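Local coordinates for protein acetate kinase (PDB 4H0O) that interconverts acetate and acetyl phosphate, as a pyrophosphate-dependent acetate kinase of the ASKHA superfamily with a ribonuclease H-like fold, at residues B[96-101]-B[149-154]; B[178-183]-B[226-231]. All blocks are in the same frame, centred on the assembly; numbering follows the deposited sequence.

In the fold
Contact 1 lies in the mixed sheet that contains the first strands of the chain. Contact 2 sets the loop 178-183 against strand 225-229, an outermost strand of the second mixed sheet within this chain. Contact 1 precedes contact 2 in sequence. Their centres are about 17 Å apart, yet their ends touch. H100 of contact 1 packs edge-to-face against F181 and F183 of contact 2. H100 CE1 lies 3.7 Å from F181 CG. The predicted catalytic site falls at this meeting: D154 in contact 1 is the predicted proton donor/acceptor. Side chain to side chain, H184, a predicted transition-state stabiliser, is about 5 Å from D154 and about 3 Å from M231 of contact 2.

Contact 1 (B[96-101]-B[149-154])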
loop_
_atom_site.group_PDB
_atom_site.type_symbol
_atom_site.label_atom_id
_atom_site.label_comp_id
_atom_site.label_asym_id
_atom_site.label_seq_id
_atom_site.Cartn_x
_atom_site.Cartn_y
_atom_site.Cartn_z
ATOM N N HIS B 96 -29.352 7.983 13.118
ATOM C CA HIS B 96 -28.099 8.543 13.610
ATOM C C HIS B 96 -26.913 7.930 12.874
ATOM O O HIS B 96 -27.021 6.847 12.300
ATOM C CB HIS B 96 -27.952 8.287 15.108
ATOM C CG HIS B 96 -29.050 8.869 15.934
ATOM N ND1 HIS B 96 -28.992 10.137 16.470
ATOM C CD2 HIS B 96 -30.236 8.347 16.342
ATOM C CE1 HIS B 96 -30.092 10.377 17.160
ATOM N NE2 HIS B 96 -30.861 9.304 17.097
ATOM N N ARG B 97 -25.777 8.615 12.907
ATOM C CA ARG B 97 -24.586 8.138 12.216
ATOM C C ARG B 97 -23.415 7.991 13.185
ATOM O O ARG B 97 -23.029 8.952 13.851
ATOM C CB ARG B 97 -24.224 9.103 11.086
ATOM C CG ARG B 97 -23.013 8.701 10.268
ATOM C CD ARG B 97 -22.833 9.628 9.074
ATOM N NE ARG B 97 -21.774 9.166 8.181
ATOM C CZ ARG B 97 -20.515 9.586 8.232
ATOM N NH1 ARG B 97 -20.150 10.485 9.136
ATOM N NH2 ARG B 97 -19.620 9.107 7.378
ATOM N N PHE B 98 -22.859 6.784 13.258
ATOM C CA PHE B 98 -21.735 6.494 14.147
ATOM C C PHE B 98 -20.543 6.059 13.297
ATOM O O PHE B 98 -20.639 5.099 12.526
ATOM C CB PHE B 98 -22.123 5.375 15.110
ATOM C CG PHE B 98 -21.432 5.433 16.442
ATOM C CD1 PHE B 98 -21.808 6.367 17.397
ATOM C CD2 PHE B 98 -20.436 4.519 16.756
ATOM C CE1 PHE B 98 -21.183 6.405 18.635
ATOM C CE2 PHE B 98 -19.808 4.549 17.987
ATOM C CZ PHE B 98 -20.181 5.495 18.928
ATOM N N VAL B 99 -19.425 6.764 13.442
ATOM C CA VAL B 99 -18.261 6.548 12.587
ATOM C C VAL B 99 -17.603 5.179 12.775
ATOM O O VAL B 99 -17.389 4.449 11.807
ATOM C CB VAL B 99 -17.204 7.658 12.784
ATOM C CG1 VAL B 99 -15.892 7.263 12.142
ATOM C CG2 VAL B 99 -17.694 8.968 12.196
ATOM N N HIS B 100 -17.291 4.830 14.019
ATOM C CA HIS B 100 -16.490 3.638 14.291
ATOM C C HIS B 100 -17.145 2.738 15.338
ATOM O O HIS B 100 -17.176 3.076 16.525
ATOM C CB HIS B 100 -15.092 4.059 14.753
ATOM C CG HIS B 100 -14.067 2.979 14.679
ATOM N ND1 HIS B 100 -14.392 1.634 14.548
ATOM C CD2 HIS B 100 -12.716 3.020 14.717
ATOM C CE1 HIS B 100 -13.294 0.920 14.509
ATOM N NE2 HIS B 100 -12.251 1.735 14.610
ATOM N N GLY B 101 -17.652 1.587 14.895
ATOM C CA GLY B 101 -18.370 0.677 15.773
ATOM C C GLY B 101 -17.530 -0.448 16.353
ATOM O O GLY B 101 -18.035 -1.278 17.117
ATOM N N GLN B 149 -35.579 4.305 17.005
ATOM C CA GLN B 149 -34.368 4.977 16.544
ATOM C C GLN B 149 -33.309 3.958 16.140
ATOM O O GLN B 149 -33.262 2.849 16.684
ATOM C CB GLN B 149 -33.833 5.936 17.618
ATOM C CG GLN B 149 -34.885 6.915 18.139
ATOM C CD GLN B 149 -34.298 8.101 18.882
ATOM O OE1 GLN B 149 -33.170 8.523 18.619
ATOM N NE2 GLN B 149 -35.072 8.651 19.814
ATOM N N TYR B 150 -32.475 4.334 15.175
ATOM C CA TYR B 150 -31.442 3.439 14.663
ATOM C C TYR B 150 -30.118 4.162 14.478
ATOM O O TYR B 150 -30.081 5.373 14.235
ATOM C CB TYR B 150 -31.876 2.803 13.339
ATOM C CG TYR B 150 -32.021 3.768 12.178
ATOM C CD1 TYR B 150 -33.201 4.469 11.977
ATOM C CD2 TYR B 150 -30.989 3.951 11.266
ATOM C CE1 TYR B 150 -33.345 5.338 10.913
ATOM C CE2 TYR B 150 -31.123 4.820 10.200
ATOM C CZ TYR B 150 -32.303 5.508 10.029
ATOM O OH TYR B 150 -32.439 6.369 8.968
ATOM N N VAL B 151 -29.029 3.411 14.596
ATOM C CA VAL B 151 -27.706 3.969 14.372
ATOM C C VAL B 151 -27.051 3.305 13.161
ATOM O O VAL B 151 -26.891 2.084 13.110
ATOM C CB VAL B 151 -26.818 3.855 15.638
ATOM C CG1 VAL B 151 -26.787 2.428 16.161
ATOM C CG2 VAL B 151 -25.423 4.364 15.360
ATOM N N ALA B 152 -26.711 4.116 12.165
ATOM C CA ALA B 152 -26.018 3.617 10.984
ATOM C C ALA B 152 -24.514 3.608 11.253
ATOM O O ALA B 152 -23.917 4.665 11.462
ATOM C CB ALA B 152 -26.337 4.481 9.786
ATOM N N ILE B 153 -23.905 2.423 11.256
ATOM C CA ILE B 153 -22.485 2.295 11.590
ATOM C C ILE B 153 -21.592 2.257 10.342
ATOM O O ILE B 153 -21.755 1.397 9.474
ATOM C CB ILE B 153 -22.209 1.056 12.478
ATOM C CG1 ILE B 153 -22.676 1.303 13.914
ATOM C CG2 ILE B 153 -20.729 0.738 12.506
ATOM C CD1 ILE B 153 -24.126 0.991 14.154
ATOM N N ASP B 154 -20.633 3.177 10.272
ATOM C CA ASP B 154 -19.813 3.357 9.076
ATOM C C ASP B 154 -18.819 2.215 8.838
ATOM O O ASP B 154 -18.251 2.104 7.753
ATOM C CB ASP B 154 -19.066 4.692 9.150
ATOM C CG ASP B 154 -18.752 5.268 7.782
ATOM O OD1 ASP B 154 -19.636 5.221 6.899
ATOM O OD2 ASP B 154 -17.623 5.774 7.590
#
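H96 and Q149 join side chains at one end of two parallel neighbours, strands 93-98 and 148-153, in a sheet of the ribonuclease H-like fold. NE2 of H96 donates to OE1 of Q149 at 2.9 Å. The oxygen sits at the ring edge, and the ring and amide planes are nearly coplanar, 17° apart. NE2 of Q149 in turn bonds S140 O on helix 129-143, so both ends of the amide are held.

The backbones pair H96 with V151, R97 with A152 and F98 with I153. Four bonds join them; A152 N to H96 O is the shortest at 2.8 Å. H96, F98, V151 and I153 share one face, which helices 113-120 and 129-143 help to cover. Here CB of F98 rests on CG2 of V151 at 3.5 Å, while the F98 ring leads away toward L119 and C122.

R97 and A152 take the other face, toward helix 390-402. R97 is stretched out as far as NE and brings its NH2 within 3.9 Å of D154 OD2. This is a long salt bridge. The guanidinium and carboxylate planes are turned 57° apart, and OD2 is met by charge alone, far from the guanidinium plane. OD2 accepts a hydrogen bond from H184 N instead. R97 is a predicted substrate-binding residue and D154 the predicted proton donor/acceptor, so this strand end probably borders the active site. Beside the D154 N to F98 O bond, CA of I153 adds a C-H contact to the same F98 O at 3.5 Å.

Contact 2 (B[178-183]-B[226-231]); sequences YLKFGF and SFDTSM
K180 reaches from the loop 178-183 to the end of strand 225-229 and forms a salt bridge there. Its NZ is 3.6 Å from D228 OD1, and the two side chains cross at about a right angle. The chain of K180 bends at its third torsion (chi3 -59°), which steps CE aside before NZ runs on toward D228 and T229. K180 NZ also gives a weak hydrogen bond to T229 O at 3.5 Å. On the way, K180 CD passes M231 O at 3.4 Å. D228 OD1 also accepts a weak hydrogen bond from T229 N of its own segment. K315 of the second subunit makes a long, weak ion pair with D228 OD2.

One water bridges the segments. It accepts from F183 N at 2.8 Å and donates to T229 OG1 at 3.1 Å. T229 OG1 is also hydrogen-bonded to C218 O on strand 216-222.

The T229 methyl, CG2, packs on CA of G182 at 3.6 Å. M231 meets F183 in a Met-aromatic contact. M231 SD is 4.6 Å from the centroid of the F183 ring and comes in obliquely, 64° off the ring normal. M231 CB lies at the ring edge, in its plane.

M231 is also beside H184 and R244, both predicted transition-state stabilisers, so this contact borders the predicted catalytic site. At the strand itself, F227 and D228 both face G220, a classic beta bulge.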
loop_
_atom_site.group_PDB
_atom_site.type_symbol
_atom_site.label_atom_id
_atom_site.label_comp_id
_atom_site.label_asym_id
_atom_site.label_seq_id
_atom_site.Cartn_x
_atom_site.Cartn_y
_atom_site.Cartn_z
ATOM N N TYR B 178 -4.617 -4.729 16.016
ATOM C CA TYR B 178 -4.574 -3.813 14.882
ATOM C C TYR B 178 -5.130 -4.429 13.602
ATOM O O TYR B 178 -4.539 -4.304 12.528
ATOM C CB TYR B 178 -3.146 -3.307 14.667
ATOM C CG TYR B 178 -2.570 -2.630 15.890
ATOM C CD1 TYR B 178 -3.194 -1.519 16.444
ATOM C CD2 TYR B 178 -1.408 -3.097 16.491
ATOM C CE1 TYR B 178 -2.677 -0.894 17.565
ATOM C CE2 TYR B 178 -0.884 -2.478 17.615
ATOM C CZ TYR B 178 -1.524 -1.376 18.146
ATOM O OH TYR B 178 -1.013 -0.750 19.261
ATOM N N LEU B 179 -6.273 -5.093 13.722
ATOM C CA LEU B 179 -6.955 -5.626 12.555
ATOM C C LEU B 179 -7.496 -4.484 11.696
ATOM O O LEU B 179 -7.769 -3.387 12.197
ATOM C CB LEU B 179 -8.085 -6.571 12.972
ATOM C CG LEU B 179 -7.646 -7.894 13.601
ATOM C CD1 LEU B 179 -8.850 -8.750 13.975
ATOM C CD2 LEU B 179 -6.723 -8.658 12.659
ATOM N N LYS B 180 -7.630 -4.738 10.400
ATOM C CA LYS B 180 -8.201 -3.755 9.491
ATOM C C LYS B 180 -9.703 -3.631 9.742
ATOM O O LYS B 180 -10.377 -4.625 10.009
ATOM C CB LYS B 180 -7.931 -4.155 8.039
ATOM C CG LYS B 180 -8.629 -3.278 7.006
ATOM C CD LYS B 180 -8.275 -3.688 5.582
ATOM C CE LYS B 180 -6.777 -3.596 5.334
ATOM N NZ LYS B 180 -6.443 -3.878 3.904
ATOM N N PHE B 181 -10.216 -2.407 9.675
ATOM C CA PHE B 181 -11.650 -2.175 9.783
ATOM C C PHE B 181 -12.238 -1.731 8.443
ATOM O O PHE B 181 -13.059 -2.434 7.852
ATOM C CB PHE B 181 -11.959 -1.141 10.874
ATOM C CG PHE B 181 -11.892 -1.693 12.273
ATOM C CD1 PHE B 181 -12.933 -2.462 12.779
ATOM C CD2 PHE B 181 -10.796 -1.435 13.087
ATOM C CE1 PHE B 181 -12.878 -2.973 14.067
ATOM C CE2 PHE B 181 -10.736 -1.943 14.375
ATOM C CZ PHE B 181 -11.778 -2.712 14.865
ATOM N N GLY B 182 -11.810 -0.567 7.961
ATOM C CA GLY B 182 -12.365 -0.007 6.740
ATOM C C GLY B 182 -13.479 0.965 7.072
ATOM O O GLY B 182 -14.196 0.779 8.058
ATOM N N PHE B 183 -13.630 2.009 6.263
ATOM C CA PHE B 183 -14.610 3.051 6.567
ATOM C C PHE B 183 -15.393 3.435 5.314
ATOM O O PHE B 183 -15.282 2.757 4.291
ATOM C CB PHE B 183 -13.912 4.261 7.204
ATOM C CG PHE B 183 -13.157 3.929 8.468
ATOM C CD1 PHE B 183 -11.867 3.411 8.410
ATOM C CD2 PHE B 183 -13.738 4.125 9.712
ATOM C CE1 PHE B 183 -11.172 3.092 9.568
ATOM C CE2 PHE B 183 -13.046 3.812 10.877
ATOM C CZ PHE B 183 -11.763 3.294 10.803
ATOM N N SER B 226 -18.430 -6.269 0.521
ATOM C CA SER B 226 -17.050 -5.814 0.624
ATOM C C SER B 226 -16.114 -7.016 0.724
ATOM O O SER B 226 -16.284 -7.867 1.599
ATOM C CB SER B 226 -16.885 -4.919 1.854
ATOM O OG SER B 226 -15.539 -4.510 2.016
ATOM N N PHE B 227 -15.146 -7.097 -0.187
ATOM C CA PHE B 227 -14.138 -8.149 -0.146
ATOM C C PHE B 227 -12.863 -7.594 0.482
ATOM O O PHE B 227 -12.279 -8.203 1.379
ATOM C CB PHE B 227 -13.856 -8.690 -1.552
ATOM C CG PHE B 227 -12.949 -9.892 -1.571
ATOM C CD1 PHE B 227 -13.473 -11.174 -1.486
ATOM C CD2 PHE B 227 -11.571 -9.742 -1.674
ATOM C CE1 PHE B 227 -12.642 -12.283 -1.502
ATOM C CE2 PHE B 227 -10.732 -10.849 -1.690
ATOM C CZ PHE B 227 -11.269 -12.120 -1.604
ATOM N N ASP B 228 -12.426 -6.435 0.006
ATOM C CA ASP B 228 -11.322 -5.734 0.650
ATOM C C ASP B 228 -11.485 -4.232 0.476
ATOM O O ASP B 228 -12.298 -3.780 -0.337
ATOM C CB ASP B 228 -9.970 -6.195 0.105
ATOM C CG ASP B 228 -8.819 -5.847 1.039
ATOM O OD1 ASP B 228 -9.080 -5.573 2.230
ATOM O OD2 ASP B 228 -7.656 -5.847 0.589
ATOM N N THR B 229 -10.720 -3.461 1.243
ATOM C CA THR B 229 -10.848 -2.011 1.207
ATOM C C THR B 229 -9.530 -1.299 1.496
ATOM O O THR B 229 -8.571 -1.905 1.976
ATOM C CB THR B 229 -11.929 -1.519 2.182
ATOM O OG1 THR B 229 -12.248 -0.150 1.900
ATOM C CG2 THR B 229 -11.446 -1.646 3.620
ATOM N N SER B 230 -9.510 0.001 1.227
ATOM C CA SER B 230 -8.276 0.774 1.182
ATOM C C SER B 230 -7.765 1.223 2.554
ATOM O O SER B 230 -6.560 1.193 2.813
ATOM C CB SER B 230 -8.489 1.994 0.288
ATOM O OG SER B 230 -7.267 2.456 -0.238
ATOM N N MET B 231 -8.670 1.669 3.420
ATOM C CA MET B 231 -8.281 2.066 4.768
ATOM C C MET B 231 -7.972 0.817 5.593
ATOM O O MET B 231 -8.309 -0.300 5.187
ATOM C CB MET B 231 -9.377 2.911 5.430
ATOM C CG MET B 231 -9.506 4.330 4.869
ATOM S SD MET B 231 -10.837 5.304 5.629
ATOM C CE MET B 231 -10.507 6.930 4.943
HETATM O O HOH W 1 -12.193 2.240 3.840
#